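PDB 5F7U: cycloalternan-forming enzyme from Listeria monocytogenes serovar 1/2a, which belongs to glycoside hydrolase family 31, joining a TIM barrel to beta-sheet domains and a family 6 carbohydrate-binding module. Local coordinates for residues 705-710 with 838-843; 743-748 with 800-805; 821-826 with 842-847; 850-855 with 866-871. The protein carries 1 engineered substitution. All coordinates share one frame; numbering follows the deposited sequence.

All four contacts lie on one side of the chain's centre, in the beta domains that follow the TIM barrel; contact 1 joins them to helix 702-715. It sets that helix against edge strand 835-842; its centre is about 10 Å from that of contact 2, which joins the first post-barrel sheet to the next, and about 11 Å from that of contact 3. Contacts 1 and 3 share D842 and D843, and contact 4 continues the sheet from strand 848-857. The D842–R850 salt bridge, OD2 to NE 3.0 Å, ties contact 3 to contact 4. A magnesium ion is bound within contact 3, and a bound alpha-D-glucopyranose lies about 13 Å from the L746 side chain of contact 2.

Contact 1: 705-710 with 838-843; sequences IYTAAK and YSFYDD
With CG of Y841 anti to the backbone N (chi1 -176°), its ring leaves the strand toward helix 705-710, while chi1 of T707 (-61°) sets OG1 beside its own N, where it faces the N-H of Y841, and CG2 toward Y838. The N-H of Y841 donates to T707 OG1 at 3.2 Å, a side chain to backbone bond at an edge strand. OG1 also pairs with the carbonyl of P703 one turn earlier in the helix, so the hydroxyl is gripped twice and its rotation is fixed. The methyl CG2 of T707 presses on Y838 OH at 3.3 Å, the threonine and tyrosine side chains coming from opposite directions.

The Y841 ring is held on two sides. K710, its chain bent, lays CE over one face, 3.7 Å from CE1, and its NZ adds an off-centre cation-pi contact while making a salt bridge with D714. Y706 instead reaches the rim of this ring, near its plane, with CE2 3.4 Å from Y841 CE2, and the same CE2 of Y706 also meets the carboxylate carbon of D843. A water ties the polar ends together, donating to Y706 OH at 2.7 Å and to D843 OD1 at 3.1 Å, and bonding to Y841 OH; Y706 OH has a further partner in the carbonyl of L360.

Helix and strand axes run nearly perpendicular, at 100°. This is consistent with the multidomain layout of family 31 glycoside hydrolases: a helix following the last barrel strand packs on the edge strand of a C-terminal beta sheet.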
loop_
_atom_site.group_PDB
_atom_site.type_symbol
_atom_site.label_atom_id
_atom_site.label_comp_id
_atom_site.label_asym_id
_atom_site.label_seq_id
_atom_site.Cartn_x
_atom_site.Cartn_y
_atom_site.Cartn_z
ATOM N N ILE A 705 -12.476 2.126 10.200
ATOM C CA ILE A 705 -11.238 2.490 9.491
ATOM C C ILE A 705 -10.097 2.764 10.469
ATOM O O ILE A 705 -8.974 2.278 10.281
ATOM C CB ILE A 705 -11.473 3.700 8.553
ATOM C CG1 ILE A 705 -12.439 3.291 7.414
ATOM C CG2 ILE A 705 -10.144 4.278 8.021
ATOM C CD1 ILE A 705 -12.915 4.471 6.565
ATOM N N TYR A 706 -10.395 3.501 11.536
ATOM C CA TYR A 706 -9.332 3.859 12.465
ATOM C C TYR A 706 -8.907 2.672 13.316
ATOM O O TYR A 706 -7.731 2.542 13.661
ATOM C CB TYR A 706 -9.722 5.067 13.320
ATOM C CG TYR A 706 -8.537 5.723 13.997
ATOM C CD1 TYR A 706 -7.379 6.076 13.262
ATOM C CD2 TYR A 706 -8.546 5.974 15.369
ATOM C CE1 TYR A 706 -6.291 6.665 13.874
ATOM C CE2 TYR A 706 -7.458 6.588 15.995
ATOM C CZ TYR A 706 -6.334 6.921 15.250
ATOM O OH TYR A 706 -5.261 7.511 15.886
ATOM N N THR A 707 -9.856 1.785 13.642
ATOM C CA THR A 707 -9.463 0.541 14.310
ATOM C C THR A 707 -8.537 -0.265 13.397
ATOM O O THR A 707 -7.561 -0.859 13.872
ATOM C CB THR A 707 -10.689 -0.291 14.745
ATOM O OG1 THR A 707 -11.464 0.482 15.660
ATOM C CG2 THR A 707 -10.277 -1.593 15.464
ATOM N N ALA A 708 -8.839 -0.284 12.100
ATOM C CA ALA A 708 -7.948 -0.979 11.151
ATOM C C ALA A 708 -6.567 -0.322 11.099
ATOM O O ALA A 708 -5.556 -1.019 11.002
ATOM C CB ALA A 708 -8.563 -1.053 9.757
ATOM N N ALA A 709 -6.523 1.002 11.200
ATOM C CA ALA A 709 -5.238 1.717 11.230
ATOM C C ALA A 709 -4.393 1.281 12.443
ATOM O O ALA A 709 -3.184 1.050 12.324
ATOM C CB ALA A 709 -5.465 3.223 11.240
ATOM N N LYS A 710 -5.040 1.112 13.589
ATOM C CA LYS A 710 -4.354 0.641 14.786
ATOM C C LYS A 710 -3.885 -0.799 14.618
ATOM O O LYS A 710 -2.799 -1.139 15.078
ATOM C CB LYS A 710 -5.275 0.781 16.016
ATOM C CG LYS A 710 -4.758 0.173 17.316
ATOM C CD LYS A 710 -3.696 1.024 17.979
ATOM C CE LYS A 710 -3.760 0.952 19.503
ATOM N NZ LYS A 710 -3.955 -0.427 20.043
ATOM N N TYR A 838 -14.621 -8.938 18.159
ATOM C CA TYR A 838 -13.977 -7.778 17.581
ATOM C C TYR A 838 -13.477 -6.870 18.689
ATOM O O TYR A 838 -14.183 -6.650 19.667
ATOM C CB TYR A 838 -14.987 -7.040 16.717
ATOM C CG TYR A 838 -14.486 -5.771 16.057
ATOM C CD1 TYR A 838 -13.664 -5.827 14.930
ATOM C CD2 TYR A 838 -14.888 -4.510 16.526
ATOM C CE1 TYR A 838 -13.235 -4.663 14.291
ATOM C CE2 TYR A 838 -14.462 -3.344 15.897
ATOM C CZ TYR A 838 -13.630 -3.427 14.789
ATOM O OH TYR A 838 -13.228 -2.275 14.136
ATOM N N SER A 839 -12.261 -6.364 18.526
ATOM C CA SER A 839 -11.682 -5.416 19.473
ATOM C C SER A 839 -11.753 -4.035 18.848
ATOM O O SER A 839 -11.008 -3.741 17.905
ATOM C CB SER A 839 -10.225 -5.786 19.771
ATOM O OG SER A 839 -9.781 -5.208 20.986
ATOM N N PHE A 840 -12.659 -3.200 19.358
ATOM C CA PHE A 840 -12.842 -1.838 18.863
ATOM C C PHE A 840 -11.905 -0.845 19.575
ATOM O O PHE A 840 -11.859 -0.797 20.798
ATOM C CB PHE A 840 -14.315 -1.441 19.057
ATOM C CG PHE A 840 -14.603 0.005 18.814
ATOM C CD1 PHE A 840 -14.224 0.637 17.617
ATOM C CD2 PHE A 840 -15.278 0.755 19.792
ATOM C CE1 PHE A 840 -14.499 1.979 17.407
ATOM C CE2 PHE A 840 -15.573 2.094 19.575
ATOM C CZ PHE A 840 -15.169 2.708 18.391
ATOM N N TYR A 841 -11.173 -0.062 18.785
ATOM C CA TYR A 841 -10.320 0.994 19.309
ATOM C C TYR A 841 -11.121 2.269 19.504
ATOM O O TYR A 841 -11.408 2.998 18.544
ATOM C CB TYR A 841 -9.164 1.241 18.344
ATOM C CG TYR A 841 -8.136 2.250 18.809
ATOM C CD1 TYR A 841 -7.593 2.198 20.101
ATOM C CD2 TYR A 841 -7.673 3.233 17.931
ATOM C CE1 TYR A 841 -6.639 3.124 20.511
ATOM C CE2 TYR A 841 -6.713 4.154 18.323
ATOM C CZ TYR A 841 -6.204 4.098 19.607
ATOM O OH TYR A 841 -5.256 5.016 19.979
ATOM N N ASP A 842 -11.481 2.540 20.753
ATOM C CA ASP A 842 -12.385 3.635 21.038
ATOM C C ASP A 842 -11.567 4.917 21.292
ATOM O O ASP A 842 -11.321 5.300 22.439
ATOM C CB ASP A 842 -13.302 3.234 22.196
ATOM C CG ASP A 842 -14.335 4.291 22.544
ATOM O OD1 ASP A 842 -14.412 5.339 21.881
ATOM O OD2 ASP A 842 -15.065 4.052 23.517
ATOM N N ASP A 843 -11.162 5.560 20.193
ATOM C CA ASP A 843 -10.298 6.754 20.221
ATOM C C ASP A 843 -10.968 7.939 20.922
ATOM O O ASP A 843 -10.284 8.779 21.522
ATOM C CB ASP A 843 -9.898 7.176 18.791
ATOM C CG ASP A 843 -8.856 8.302 18.767
ATOM O OD1 ASP A 843 -7.790 8.169 19.415
ATOM O OD2 ASP A 843 -9.083 9.334 18.087
HETATM O O HOH W 1 -4.922 7.402 18.580
#

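Contact 2: 743-748 with 800-805; sequences GDDLLV and AIIPMN
D745 and A800 meet through CB atoms 3.6 Å apart, and the carboxylate carbon of D745 lies almost as near to the A800 methyl. One residue further on, the apolar contact continues as L746 reaches across with CD2 to touch I802 CD1 at 3.8 Å. CG1 of I802, beside the backbone N (chi1 -59°), carries CD1 to this meeting point, and A796 of strand 794-797 packs against both side chains.

Polar contact is indirect, for no hydrogen bond joins the two segments. A single water stands between them instead: it donates to D745 OD2 at 2.6 Å and accepts the N-H of I801 at 2.9 Å. The backbone around the aspartate is fixed separately, with D745 N bonded to Y704 OH of helix 702-715 and a backbone bond to K797.

Strand 746-748 and strand 801-806 belong to different sheets, so the contact joins the first sheet after the barrel to the second by side chains and solvent rather than by strand pairing. Every touching residue is buried, and the D745 carboxylate reaches the strand through one water shared with the I801 N-H: the polar link is solvent-mediated, while the rest of the contact is apolar.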
loop_
_atom_site.group_PDB
_atom_site.type_symbol
_atom_site.label_atom_id
_atom_site.label_comp_id
_atom_site.label_asym_id
_atom_site.label_seq_id
_atom_site.Cartn_x
_atom_site.Cartn_y
_atom_site.Cartn_z
ATOM N N GLY A 743 -9.897 -3.115 5.719
ATOM C CA GLY A 743 -10.016 -3.628 7.114
ATOM C C GLY A 743 -10.135 -5.152 7.074
ATOM O O GLY A 743 -9.776 -5.764 6.073
ATOM N N ASP A 744 -10.660 -5.766 8.136
ATOM C CA ASP A 744 -10.746 -7.245 8.171
ATOM C C ASP A 744 -11.912 -7.766 7.361
ATOM O O ASP A 744 -11.880 -8.915 6.928
ATOM C CB ASP A 744 -10.974 -7.769 9.606
ATOM C CG ASP A 744 -9.878 -7.365 10.595
ATOM O OD1 ASP A 744 -8.690 -7.355 10.227
ATOM O OD2 ASP A 744 -10.219 -7.088 11.777
ATOM N N ASP A 745 -12.955 -6.944 7.209
ATOM C CA ASP A 745 -14.287 -7.459 6.873
ATOM C C ASP A 745 -14.912 -7.053 5.556
ATOM O O ASP A 745 -15.899 -7.677 5.153
ATOM C CB ASP A 745 -15.271 -7.077 7.963
ATOM C CG ASP A 745 -14.838 -7.565 9.299
ATOM O OD1 ASP A 745 -14.655 -8.783 9.439
ATOM O OD2 ASP A 745 -14.669 -6.710 10.197
ATOM N N LEU A 746 -14.383 -6.016 4.905
ATOM C CA LEU A 746 -15.072 -5.447 3.742
ATOM C C LEU A 746 -14.340 -5.815 2.490
ATOM O O LEU A 746 -13.120 -5.655 2.416
ATOM C CB LEU A 746 -15.208 -3.926 3.831
ATOM C CG LEU A 746 -16.038 -3.361 4.996
ATOM C CD1 LEU A 746 -15.984 -1.829 4.965
ATOM C CD2 LEU A 746 -17.474 -3.888 4.957
ATOM N N LEU A 747 -15.094 -6.357 1.533
ATOM C CA LEU A 747 -14.556 -6.608 0.204
ATOM C C LEU A 747 -15.034 -5.472 -0.692
ATOM O O LEU A 747 -16.259 -5.260 -0.870
ATOM C CB LEU A 747 -14.991 -7.985 -0.314
ATOM C CG LEU A 747 -14.329 -8.549 -1.595
ATOM C CD1 LEU A 747 -14.671 -10.029 -1.706
ATOM C CD2 LEU A 747 -14.739 -7.826 -2.882
ATOM N N VAL A 748 -14.078 -4.725 -1.254
ATOM C CA VAL A 748 -14.419 -3.550 -2.072
ATOM C C VAL A 748 -14.039 -3.831 -3.521
ATOM O O VAL A 748 -12.921 -4.254 -3.789
ATOM C CB VAL A 748 -13.651 -2.279 -1.596
ATOM C CG1 VAL A 748 -13.973 -1.074 -2.471
ATOM C CG2 VAL A 748 -13.964 -1.978 -0.140
ATOM N N ALA A 800 -18.828 -10.466 10.485
ATOM C CA ALA A 800 -18.321 -9.082 10.645
ATOM C C ALA A 800 -19.041 -8.315 11.746
ATOM O O ALA A 800 -20.259 -8.402 11.881
ATOM C CB ALA A 800 -18.411 -8.314 9.336
ATOM N N ILE A 801 -18.255 -7.578 12.522
ATOM C CA ILE A 801 -18.736 -6.612 13.517
ATOM C C ILE A 801 -18.060 -5.304 13.125
ATOM O O ILE A 801 -16.841 -5.181 13.219
ATOM C CB ILE A 801 -18.375 -7.022 14.971
ATOM C CG1 ILE A 801 -19.000 -8.390 15.309
ATOM C CG2 ILE A 801 -18.862 -5.943 15.947
ATOM C CD1 ILE A 801 -18.278 -9.177 16.401
ATOM N N ILE A 802 -18.857 -4.355 12.629
ATOM C CA ILE A 802 -18.320 -3.120 12.026
ATOM C C ILE A 802 -18.789 -1.898 12.819
ATOM O O ILE A 802 -19.963 -1.557 12.757
ATOM C CB ILE A 802 -18.738 -3.000 10.544
ATOM C CG1 ILE A 802 -18.223 -4.218 9.746
ATOM C CG2 ILE A 802 -18.239 -1.686 9.926
ATOM C CD1 ILE A 802 -18.990 -4.462 8.448
ATOM N N PRO A 803 -17.867 -1.223 13.545
ATOM C CA PRO A 803 -18.257 -0.004 14.279
ATOM C C PRO A 803 -18.465 1.159 13.335
ATOM O O PRO A 803 -17.709 1.322 12.356
ATOM C CB PRO A 803 -17.069 0.271 15.190
ATOM C CG PRO A 803 -15.905 -0.350 14.487
ATOM C CD PRO A 803 -16.431 -1.528 13.694
ATOM N N MET A 804 -19.489 1.957 13.616
ATOM C CA MET A 804 -19.880 3.055 12.746
ATOM C C MET A 804 -20.311 4.266 13.563
ATOM O O MET A 804 -20.754 4.134 14.699
ATOM C CB MET A 804 -21.004 2.639 11.799
ATOM C CG MET A 804 -20.735 1.398 10.959
ATOM S SD MET A 804 -22.131 1.019 9.890
ATOM C CE MET A 804 -23.433 0.670 11.056
ATOM N N ASN A 805 -20.163 5.439 12.969
ATOM C CA ASN A 805 -20.637 6.680 13.568
ATOM C C ASN A 805 -21.772 7.179 12.681
ATOM O O ASN A 805 -21.522 7.637 11.571
ATOM C CB ASN A 805 -19.496 7.705 13.640
ATOM C CG ASN A 805 -19.912 8.972 14.354
ATOM O OD1 ASN A 805 -20.853 8.965 15.142
ATOM N ND2 ASN A 805 -19.214 10.070 14.083
HETATM O O HOH W 2 -15.310 -7.441 12.557
#

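Contact 3: 821-826 with 842-847; sequences KSYDNL and DDVNGG. With MG (magnesium ion), chain K.
Y823 overlaps V844 with one face of its ring: the methyl CG2 sits 3.6 Å from the ring centroid, displaced toward the rim, a CH-pi contact. L826 CD1 covers the opposite face over its centre, so the phenol is clamped between two aliphatic groups. V844 CG1, anti to the backbone N (chi1 163°), turns to the other part of the segment and meets K821 O at 3.5 Å.

At the ring's edge the hydroxyl is doubly bound. Y823 OH donates to D842 OD1 at 2.7 Å, approaching from above the carboxylate plane, 39° out of it, and accepts a hydrogen bond from a water in the plane of the ring. The other carboxylate oxygen, OD2, is taken by R850, a charge partner that would be expected to favour the ionised form of D842. A backbone bond shapes the loop: N845 N reaches D842 O at 3.1 Å, closing a beta turn. A second water bridges K821 O and V844 O.

Facing away from this packing, the carbonyls of Y823 and D824 bind a magnesium ion, Y823 O and D824 O each at 2.2 Å from it, and three waters add to its shell. The contact thus backs a hairpin loop onto a magnesium site made of two consecutive backbone carbonyls and water.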
loop_
_atom_site.group_PDB
_atom_site.type_symbol
_atom_site.label_atom_id
_atom_site.label_comp_id
_atom_site.label_asym_id
_atom_site.label_seq_id
_atom_site.Cartn_x
_atom_site.Cartn_y
_atom_site.Cartn_z
ATOM N N LYS A 821 -13.916 14.484 18.373
ATOM C CA LYS A 821 -13.920 14.396 19.840
ATOM C C LYS A 821 -15.116 13.627 20.401
ATOM O O LYS A 821 -15.165 13.359 21.609
ATOM C CB LYS A 821 -13.866 15.792 20.485
ATOM C CG LYS A 821 -12.541 16.530 20.321
ATOM C CD LYS A 821 -12.415 17.637 21.369
ATOM C CE LYS A 821 -11.146 18.469 21.206
ATOM N NZ LYS A 821 -9.883 17.662 21.284
ATOM N N SER A 822 -16.089 13.313 19.548
ATOM C CA SER A 822 -17.311 12.605 19.973
ATOM C C SER A 822 -17.938 11.836 18.820
ATOM O O SER A 822 -17.662 12.122 17.655
ATOM C CB SER A 822 -18.345 13.592 20.538
ATOM O OG SER A 822 -18.805 14.467 19.517
ATOM N N TYR A 823 -18.774 10.857 19.152
ATOM C CA TYR A 823 -19.610 10.207 18.151
ATOM C C TYR A 823 -20.975 10.860 18.159
ATOM O O TYR A 823 -21.394 11.449 19.172
ATOM C CB TYR A 823 -19.802 8.708 18.460
ATOM C CG TYR A 823 -18.509 7.936 18.675
ATOM C CD1 TYR A 823 -17.615 7.711 17.620
ATOM C CD2 TYR A 823 -18.179 7.437 19.938
ATOM C CE1 TYR A 823 -16.428 7.009 17.824
ATOM C CE2 TYR A 823 -16.998 6.728 20.147
ATOM C CZ TYR A 823 -16.128 6.515 19.085
ATOM O OH TYR A 823 -14.934 5.844 19.282
ATOM N N ASP A 824 -21.690 10.710 17.055
ATOM C CA ASP A 824 -23.103 11.044 17.014
ATOM C C ASP A 824 -23.830 9.832 17.637
ATOM O O ASP A 824 -23.998 9.791 18.868
ATOM C CB ASP A 824 -23.528 11.397 15.583
ATOM C CG ASP A 824 -24.948 11.949 15.492
ATOM O OD1 ASP A 824 -25.723 11.860 16.467
ATOM O OD2 ASP A 824 -25.302 12.473 14.414
ATOM N N ASN A 825 -24.179 8.842 16.811
ATOM C CA ASN A 825 -24.690 7.546 17.289
ATOM C C ASN A 825 -23.679 6.439 17.028
ATOM O O ASN A 825 -23.517 5.989 15.876
ATOM C CB ASN A 825 -26.023 7.184 16.633
ATOM C CG ASN A 825 -27.119 8.191 16.925
ATOM O OD1 ASN A 825 -27.245 8.681 18.044
ATOM N ND2 ASN A 825 -27.936 8.481 15.927
ATOM N N LEU A 826 -22.979 6.012 18.073
ATOM C CA LEU A 826 -22.014 4.907 17.907
ATOM C C LEU A 826 -22.824 3.638 17.670
ATOM O O LEU A 826 -23.718 3.303 18.467
ATOM C CB LEU A 826 -21.119 4.777 19.127
ATOM C CG LEU A 826 -20.119 3.626 19.200
ATOM C CD1 LEU A 826 -19.067 3.743 18.108
ATOM C CD2 LEU A 826 -19.477 3.675 20.580
ATOM N N ASP A 842 -11.481 2.540 20.753
ATOM C CA ASP A 842 -12.385 3.635 21.038
ATOM C C ASP A 842 -11.567 4.917 21.292
ATOM O O ASP A 842 -11.321 5.300 22.439
ATOM C CB ASP A 842 -13.302 3.234 22.196
ATOM C CG ASP A 842 -14.335 4.291 22.544
ATOM O OD1 ASP A 842 -14.412 5.339 21.881
ATOM O OD2 ASP A 842 -15.065 4.052 23.517
ATOM N N ASP A 843 -11.162 5.560 20.193
ATOM C CA ASP A 843 -10.298 6.754 20.221
ATOM C C ASP A 843 -10.968 7.939 20.922
ATOM O O ASP A 843 -10.284 8.779 21.522
ATOM C CB ASP A 843 -9.898 7.176 18.791
ATOM C CG ASP A 843 -8.856 8.302 18.767
ATOM O OD1 ASP A 843 -7.790 8.169 19.415
ATOM O OD2 ASP A 843 -9.083 9.334 18.087
ATOM N N VAL A 844 -12.293 8.022 20.824
ATOM C CA VAL A 844 -13.057 9.109 21.455
ATOM C C VAL A 844 -12.870 9.074 22.970
ATOM O O VAL A 844 -12.789 10.127 23.616
ATOM C CB VAL A 844 -14.546 9.098 20.992
ATOM C CG1 VAL A 844 -15.480 9.921 21.894
ATOM C CG2 VAL A 844 -14.641 9.599 19.553
ATOM N N ASN A 845 -12.761 7.868 23.517
ATOM C CA ASN A 845 -12.729 7.655 24.953
ATOM C C ASN A 845 -11.396 7.091 25.454
ATOM O O ASN A 845 -11.354 6.040 26.105
ATOM C CB ASN A 845 -13.914 6.780 25.374
ATOM C CG ASN A 845 -15.254 7.382 24.984
ATOM O OD1 ASN A 845 -15.962 6.854 24.119
ATOM N ND2 ASN A 845 -15.615 8.476 25.625
ATOM N N GLY A 846 -10.317 7.799 25.138
ATOM C CA GLY A 846 -8.991 7.532 25.711
ATOM C C GLY A 846 -8.278 6.339 25.103
ATOM O O GLY A 846 -7.299 5.842 25.670
ATOM N N GLY A 847 -8.783 5.871 23.965
ATOM C CA GLY A 847 -8.174 4.753 23.262
ATOM C C GLY A 847 -8.418 3.394 23.899
ATOM O O GLY A 847 -7.645 2.470 23.668
HETATM MG MG MG K . -23.049 10.920 20.503
HETATM O O HOH W 3 -12.360 13.025 23.080
HETATM O O HOH W 4 -13.010 5.857 17.336
HETATM O O HOH W 5 -22.219 9.221 21.466
HETATM O O HOH W 6 -24.978 10.263 22.105
HETATM O O HOH W 7 -21.726 12.266 22.055
#

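Contact 4: 850-855 with 866-871; sequences RDISVS and DLPAMA
S853 and D866 form the antiparallel hydrogen-bonded pair of a beta hairpin, made by strands 848-857 and 862-867. Here the backbones are tightly joined: D866 N donates to S853 O at 2.8 Å, while S853 N returns a longer bond of 3.3 Å to D866 O.

Beyond this pair the regular pairing stops, since P868 has no N-H to offer, and side chains take over. The proline's CD packs 3.6 Å from I852 CD1, and its CG lies against R850 CB. M870, folded by chi2 and chi3 (-67° and -77°), brings SD to 3.8 Å from R850 CD, and its CA covers one face of the guanidinium, whose NE has its partner outside, in D842. A871 is the exposed end of this group, with CB near R850 NH2. M870 also touches L826 and F828, so this side faces the neighbouring sheet.

The other side is looser and wetter. D851 is exposed and turns its carboxylate to S839 on the next strand. Where the strands part, a water fills in for the missing backbone bond, donating to D851 O at 2.7 Å and to D866 O at 2.9 Å.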
loop_
_atom_site.group_PDB
_atom_site.type_symbol
_atom_site.label_atom_id
_atom_site.label_comp_id
_atom_site.label_asym_id
_atom_site.label_seq_id
_atom_site.Cartn_x
_atom_site.Cartn_y
_atom_site.Cartn_z
ATOM N N ARG A 850 -12.474 -1.942 23.241
ATOM C CA ARG A 850 -13.773 -2.464 23.647
ATOM C C ARG A 850 -13.958 -3.799 22.944
ATOM O O ARG A 850 -14.033 -3.850 21.714
ATOM C CB ARG A 850 -14.913 -1.508 23.263
ATOM C CG ARG A 850 -14.687 -0.037 23.576
ATOM C CD ARG A 850 -14.776 0.244 25.063
ATOM N NE ARG A 850 -14.815 1.678 25.304
ATOM C CZ ARG A 850 -14.822 2.240 26.505
ATOM N NH1 ARG A 850 -14.800 1.490 27.605
ATOM N NH2 ARG A 850 -14.842 3.564 26.611
ATOM N N ASP A 851 -14.011 -4.869 23.735
ATOM C CA ASP A 851 -14.102 -6.220 23.193
ATOM C C ASP A 851 -15.566 -6.641 23.089
ATOM O O ASP A 851 -16.247 -6.815 24.116
ATOM C CB ASP A 851 -13.312 -7.223 24.043
ATOM C CG ASP A 851 -11.805 -6.929 24.091
ATOM O OD1 ASP A 851 -11.205 -6.395 23.111
ATOM O OD2 ASP A 851 -11.213 -7.242 25.148
ATOM N N ILE A 852 -16.036 -6.778 21.848
ATOM C CA ILE A 852 -17.430 -7.120 21.544
ATOM C C ILE A 852 -17.436 -8.541 21.022
ATOM O O ILE A 852 -16.581 -8.910 20.207
ATOM C CB ILE A 852 -18.038 -6.262 20.387
ATOM C CG1 ILE A 852 -17.440 -4.848 20.295
ATOM C CG2 ILE A 852 -19.574 -6.301 20.402
ATOM C CD1 ILE A 852 -17.918 -3.864 21.338
ATOM N N SER A 853 -18.390 -9.348 21.475
ATOM C CA SER A 853 -18.536 -10.682 20.906
ATOM C C SER A 853 -19.988 -10.985 20.585
ATOM O O SER A 853 -20.908 -10.505 21.260
ATOM C CB SER A 853 -17.928 -11.757 21.812
ATOM O OG SER A 853 -18.647 -11.876 23.021
ATOM N N VAL A 854 -20.171 -11.758 19.522
ATOM C CA VAL A 854 -21.502 -12.091 18.995
ATOM C C VAL A 854 -21.560 -13.604 18.919
ATOM O O VAL A 854 -20.608 -14.233 18.474
ATOM C CB VAL A 854 -21.774 -11.455 17.602
ATOM C CG1 VAL A 854 -23.107 -11.934 17.017
ATOM C CG2 VAL A 854 -21.738 -9.926 17.691
ATOM N N SER A 855 -22.669 -14.163 19.399
ATOM C CA SER A 855 -22.925 -15.591 19.284
ATOM C C SER A 855 -24.222 -15.835 18.528
ATOM O O SER A 855 -25.333 -15.702 19.073
ATOM C CB SER A 855 -22.931 -16.276 20.659
ATOM O OG SER A 855 -23.090 -17.689 20.496
ATOM N N ASP A 866 -22.533 -9.693 23.396
ATOM C CA ASP A 866 -21.903 -9.385 24.661
ATOM C C ASP A 866 -21.205 -8.052 24.508
ATOM O O ASP A 866 -20.155 -7.950 23.855
ATOM C CB ASP A 866 -20.935 -10.494 25.066
ATOM C CG ASP A 866 -21.644 -11.775 25.499
ATOM O OD1 ASP A 866 -22.900 -11.792 25.691
ATOM O OD2 ASP A 866 -20.925 -12.789 25.670
ATOM N N LEU A 867 -21.827 -7.025 25.078
ATOM C CA LEU A 867 -21.320 -5.663 24.979
ATOM C C LEU A 867 -20.500 -5.341 26.238
ATOM O O LEU A 867 -20.961 -5.581 27.351
ATOM C CB LEU A 867 -22.501 -4.706 24.803
ATOM C CG LEU A 867 -22.334 -3.225 24.473
ATOM C CD1 LEU A 867 -21.868 -3.013 23.038
ATOM C CD2 LEU A 867 -23.664 -2.532 24.714
ATOM N N PRO A 868 -19.257 -4.842 26.070
ATOM C CA PRO A 868 -18.469 -4.516 27.254
ATOM C C PRO A 868 -18.953 -3.180 27.820
ATOM O O PRO A 868 -19.845 -2.564 27.226
ATOM C CB PRO A 868 -17.050 -4.392 26.688
ATOM C CG PRO A 868 -17.264 -3.838 25.323
ATOM C CD PRO A 868 -18.551 -4.475 24.829
ATOM N N ALA A 869 -18.372 -2.738 28.937
ATOM C CA ALA A 869 -18.607 -1.382 29.428
ATOM C C ALA A 869 -18.294 -0.385 28.296
ATOM O O ALA A 869 -17.295 -0.547 27.587
ATOM C CB ALA A 869 -17.739 -1.106 30.638
ATOM N N MET A 870 -19.170 0.601 28.112
ATOM C CA MET A 870 -18.999 1.636 27.075
ATOM C C MET A 870 -19.205 3.010 27.704
ATOM O O MET A 870 -19.912 3.140 28.706
ATOM C CB MET A 870 -20.009 1.461 25.929
ATOM C CG MET A 870 -19.973 0.125 25.200
ATOM S SD MET A 870 -18.470 -0.170 24.238
ATOM C CE MET A 870 -18.773 0.856 22.804
ATOM N N ALA A 871 -18.607 4.031 27.098
ATOM C CA ALA A 871 -18.773 5.401 27.564
ATOM C C ALA A 871 -19.931 6.097 26.858
ATOM O O ALA A 871 -20.338 7.189 27.253
ATOM C CB ALA A 871 -17.484 6.175 27.362
HETATM O O HOH W 8 -17.825 -8.635 25.426
#